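Local atomic coordinates of phenol hydroxylase component phN (Pseudomonas stutzeri, PDB entry 3U52), a protein that probably hydroxylates phenol and related aromatic compounds at a carboxylate-bridged diiron centre, as the oxygenase part of a multicomponent bacterial monooxygenase. Residues A193-F198 / M237-E242. Numbering follows the deposited sequence.
Sequences AISFSF and MTLGLE
Ser195, Phe196 and Gly240 form a close, buried helix-helix crossing between helices 187-216 and 220-250, built largely from backbone and lacking any hydrogen bond between the two segments. The short helical segments run nearly at right angles (99°), and their axes approach to 7.6 Å. Such closeness depends on Gly240, which has no side chain at the crossing point: its CA lies 4.1 Å from the CA of Phe196 and 3.3 Å from the carbonyl O of Ser195. The second of these is a CA-H...O contact, bent to 130° at the hydrogen. The two helices belong to the four-helix bundle that holds the diiron centre in this hydroxylase family, and both bring ligands to one of the two iron ions: Glu199 stands just beyond 193-198, His236 directly before 237-242 and Glu233 a turn earlier. To one side of the glycine, Ser195 OG, set anti to its carbonyl carbon (chi1 -79°), faces the branch of Leu239, 4.1 Å from CD2; its polar partner is Tyr115 OH, with which it shares a hydrogen bond, while Leu239 also packs on Trp50 and Pro53. Phe196 takes the other flank, where the carbonyl O of Gly240 sits at the ring edge near the ring plane, 3.8 Å from CD1 and 3.7 Å from CB. Beyond, the Phe196 side chain also touches Ile262 of helix 254-283 and lies about 4 Å from a bound xenon. The helix carrying it widens here into a pi-type turn, where Phe198 N makes a weak hydrogen bond to Ala193 O.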
ATOM      1  N   ALA A 193       3.345 -19.026  30.449  1.00 20.03           N
ATOM      2  CA  ALA A 193       4.523 -18.199  30.246  1.00 19.67           C
ATOM      3  C   ALA A 193       4.286 -17.174  29.135  1.00 18.78           C
ATOM      4  O   ALA A 193       4.516 -15.973  29.289  1.00 18.70           O
ATOM      5  CB  ALA A 193       5.696 -19.089  29.825  1.00 17.35           C
ATOM      6  N   ILE A 194       3.887 -17.702  28.002  1.00 17.50           N
ATOM      7  CA  ILE A 194       3.882 -16.927  26.771  1.00 18.94           C
ATOM      8  C   ILE A 194       2.543 -16.209  26.511  1.00 19.86           C
ATOM      9  O   ILE A 194       2.518 -14.984  26.287  1.00 20.73           O
ATOM     10  CB  ILE A 194       4.420 -17.770  25.519  1.00 18.94           C
ATOM     11  CG1 ILE A 194       5.792 -18.414  25.828  1.00 16.98           C
ATOM     12  CG2 ILE A 194       4.515 -16.894  24.254  1.00 17.16           C
ATOM     13  CD1 ILE A 194       6.982 -17.442  26.325  1.00 15.83           C
ATOM     14  N   SER A 195       1.428 -16.933  26.598  1.00 21.44           N
ATOM     15  CA  SER A 195       0.122 -16.327  26.342  1.00 21.41           C
ATOM     16  C   SER A 195      -0.323 -15.408  27.483  1.00 21.87           C
ATOM     17  O   SER A 195      -0.734 -14.266  27.235  1.00 21.97           O
ATOM     18  CB  SER A 195      -0.945 -17.371  26.045  1.00 21.34           C
ATOM     19  OG  SER A 195      -0.801 -17.792  24.690  1.00 25.16           O
ATOM     20  N   PHE A 196      -0.237 -15.875  28.721  1.00 21.16           N
ATOM     21  CA  PHE A 196      -0.656 -15.016  29.801  1.00 21.26           C
ATOM     22  C   PHE A 196       0.423 -13.994  30.213  1.00 21.86           C
ATOM     23  O   PHE A 196       0.175 -12.789  30.141  1.00 23.06           O
ATOM     24  CB  PHE A 196      -1.206 -15.821  30.977  1.00 20.00           C
ATOM     25  CG  PHE A 196      -1.438 -14.989  32.204  1.00 20.93           C
ATOM     26  CD1 PHE A 196      -2.531 -14.151  32.288  1.00 20.57           C
ATOM     27  CD2 PHE A 196      -0.504 -14.988  33.254  1.00 20.63           C
ATOM     28  CE1 PHE A 196      -2.724 -13.359  33.422  1.00 23.65           C
ATOM     29  CE2 PHE A 196      -0.689 -14.167  34.377  1.00 21.30           C
ATOM     30  CZ  PHE A 196      -1.795 -13.379  34.469  1.00 19.25           C
ATOM     31  N   SER A 197       1.621 -14.439  30.590  1.00 22.47           N
ATOM     32  CA  SER A 197       2.646 -13.542  31.146  1.00 23.74           C
ATOM     33  C   SER A 197       3.244 -12.573  30.106  1.00 25.09           C
ATOM     34  O   SER A 197       3.345 -11.364  30.352  1.00 25.53           O
ATOM     35  CB  SER A 197       3.748 -14.371  31.870  1.00 24.35           C
ATOM     36  OG  SER A 197       3.167 -15.172  32.909  1.00 24.87           O
ATOM     37  N   PHE A 198       3.604 -13.087  28.941  1.00 25.99           N
ATOM     38  CA  PHE A 198       4.256 -12.332  27.875  1.00 28.63           C
ATOM     39  C   PHE A 198       3.156 -11.546  27.143  1.00 29.67           C
ATOM     40  O   PHE A 198       3.151 -10.302  27.154  1.00 30.56           O
ATOM     41  CB  PHE A 198       4.894 -13.365  26.929  1.00 29.76           C
ATOM     42  CG  PHE A 198       6.151 -12.932  26.189  1.00 34.45           C
ATOM     43  CD1 PHE A 198       6.996 -11.948  26.643  1.00 37.00           C
ATOM     44  CD2 PHE A 198       6.537 -13.634  25.039  1.00 38.58           C
ATOM     45  CE1 PHE A 198       8.172 -11.628  25.885  1.00 39.24           C
ATOM     46  CE2 PHE A 198       7.729 -13.326  24.324  1.00 40.04           C
ATOM     47  CZ  PHE A 198       8.517 -12.334  24.735  1.00 35.61           C
ATOM     48  N   MET A 237      -3.881 -11.229  23.213  1.00 20.96           N
ATOM     49  CA  MET A 237      -4.198 -10.844  24.596  1.00 22.71           C
ATOM     50  C   MET A 237      -5.442 -11.538  25.133  1.00 21.97           C
ATOM     51  O   MET A 237      -5.468 -11.916  26.293  1.00 22.63           O
ATOM     52  CB  MET A 237      -4.405  -9.325  24.733  1.00 23.24           C
ATOM     53  CG  MET A 237      -3.197  -8.534  24.337  1.00 30.50           C
ATOM     54  SD  MET A 237      -3.512  -6.749  24.450  1.00 43.82           S
ATOM     55  CE  MET A 237      -3.265  -6.497  26.216  1.00 44.06           C
ATOM     56  N   THR A 238      -6.479 -11.672  24.305  1.00 22.19           N
ATOM     57  CA  THR A 238      -7.683 -12.354  24.724  1.00 22.37           C
ATOM     58  C   THR A 238      -7.458 -13.840  24.973  1.00 21.76           C
ATOM     59  O   THR A 238      -8.021 -14.418  25.937  1.00 20.65           O
ATOM     60  CB  THR A 238      -8.857 -12.155  23.737  1.00 22.98           C
ATOM     61  OG1 THR A 238      -8.926 -10.776  23.335  1.00 23.35           O
ATOM     62  CG2 THR A 238     -10.141 -12.526  24.462  1.00 25.12           C
ATOM     63  N   LEU A 239      -6.641 -14.485  24.127  1.00 21.38           N
ATOM     64  CA  LEU A 239      -6.274 -15.872  24.425  1.00 21.88           C
ATOM     65  C   LEU A 239      -5.575 -15.960  25.808  1.00 21.68           C
ATOM     66  O   LEU A 239      -5.927 -16.820  26.627  1.00 22.31           O
ATOM     67  CB  LEU A 239      -5.475 -16.529  23.272  1.00 22.25           C
ATOM     68  CG  LEU A 239      -4.715 -17.859  23.475  1.00 21.39           C
ATOM     69  CD1 LEU A 239      -5.680 -18.975  23.875  1.00 20.70           C
ATOM     70  CD2 LEU A 239      -3.995 -18.264  22.181  1.00 21.00           C
ATOM     71  N   GLY A 240      -4.650 -15.045  26.092  1.00 22.11           N
ATOM     72  CA  GLY A 240      -3.887 -15.069  27.358  1.00 22.41           C
ATOM     73  C   GLY A 240      -4.809 -14.984  28.564  1.00 23.19           C
ATOM     74  O   GLY A 240      -4.625 -15.700  29.557  1.00 25.21           O
ATOM     75  N   LEU A 241      -5.803 -14.113  28.470  1.00 24.04           N
ATOM     76  CA  LEU A 241      -6.825 -13.921  29.532  1.00 25.16           C
ATOM     77  C   LEU A 241      -7.687 -15.186  29.673  1.00 24.64           C
ATOM     78  O   LEU A 241      -7.869 -15.679  30.774  1.00 25.08           O
ATOM     79  CB  LEU A 241      -7.738 -12.756  29.151  1.00 26.55           C
ATOM     80  CG  LEU A 241      -8.274 -11.743  30.164  1.00 31.85           C
ATOM     81  CD1 LEU A 241      -9.698 -11.349  29.757  1.00 35.49           C
ATOM     82  CD2 LEU A 241      -8.141 -12.225  31.643  1.00 33.71           C
ATOM     83  N   GLU A 242      -8.188 -15.726  28.555  1.00 23.64           N
ATOM     84  CA  GLU A 242      -8.943 -16.989  28.587  1.00 24.27           C
ATOM     85  C   GLU A 242      -8.162 -18.118  29.246  1.00 23.83           C
ATOM     86  O   GLU A 242      -8.708 -18.837  30.108  1.00 23.58           O
ATOM     87  CB  GLU A 242      -9.431 -17.425  27.185  1.00 25.03           C
ATOM     88  CG  GLU A 242     -10.297 -18.755  27.200  1.00 26.99           C
ATOM     89  CD  GLU A 242     -11.537 -18.762  28.178  1.00 33.27           C
ATOM     90  OE1 GLU A 242     -12.004 -17.676  28.619  1.00 33.84           O
ATOM     91  OE2 GLU A 242     -12.095 -19.866  28.491  1.00 31.74           O
TER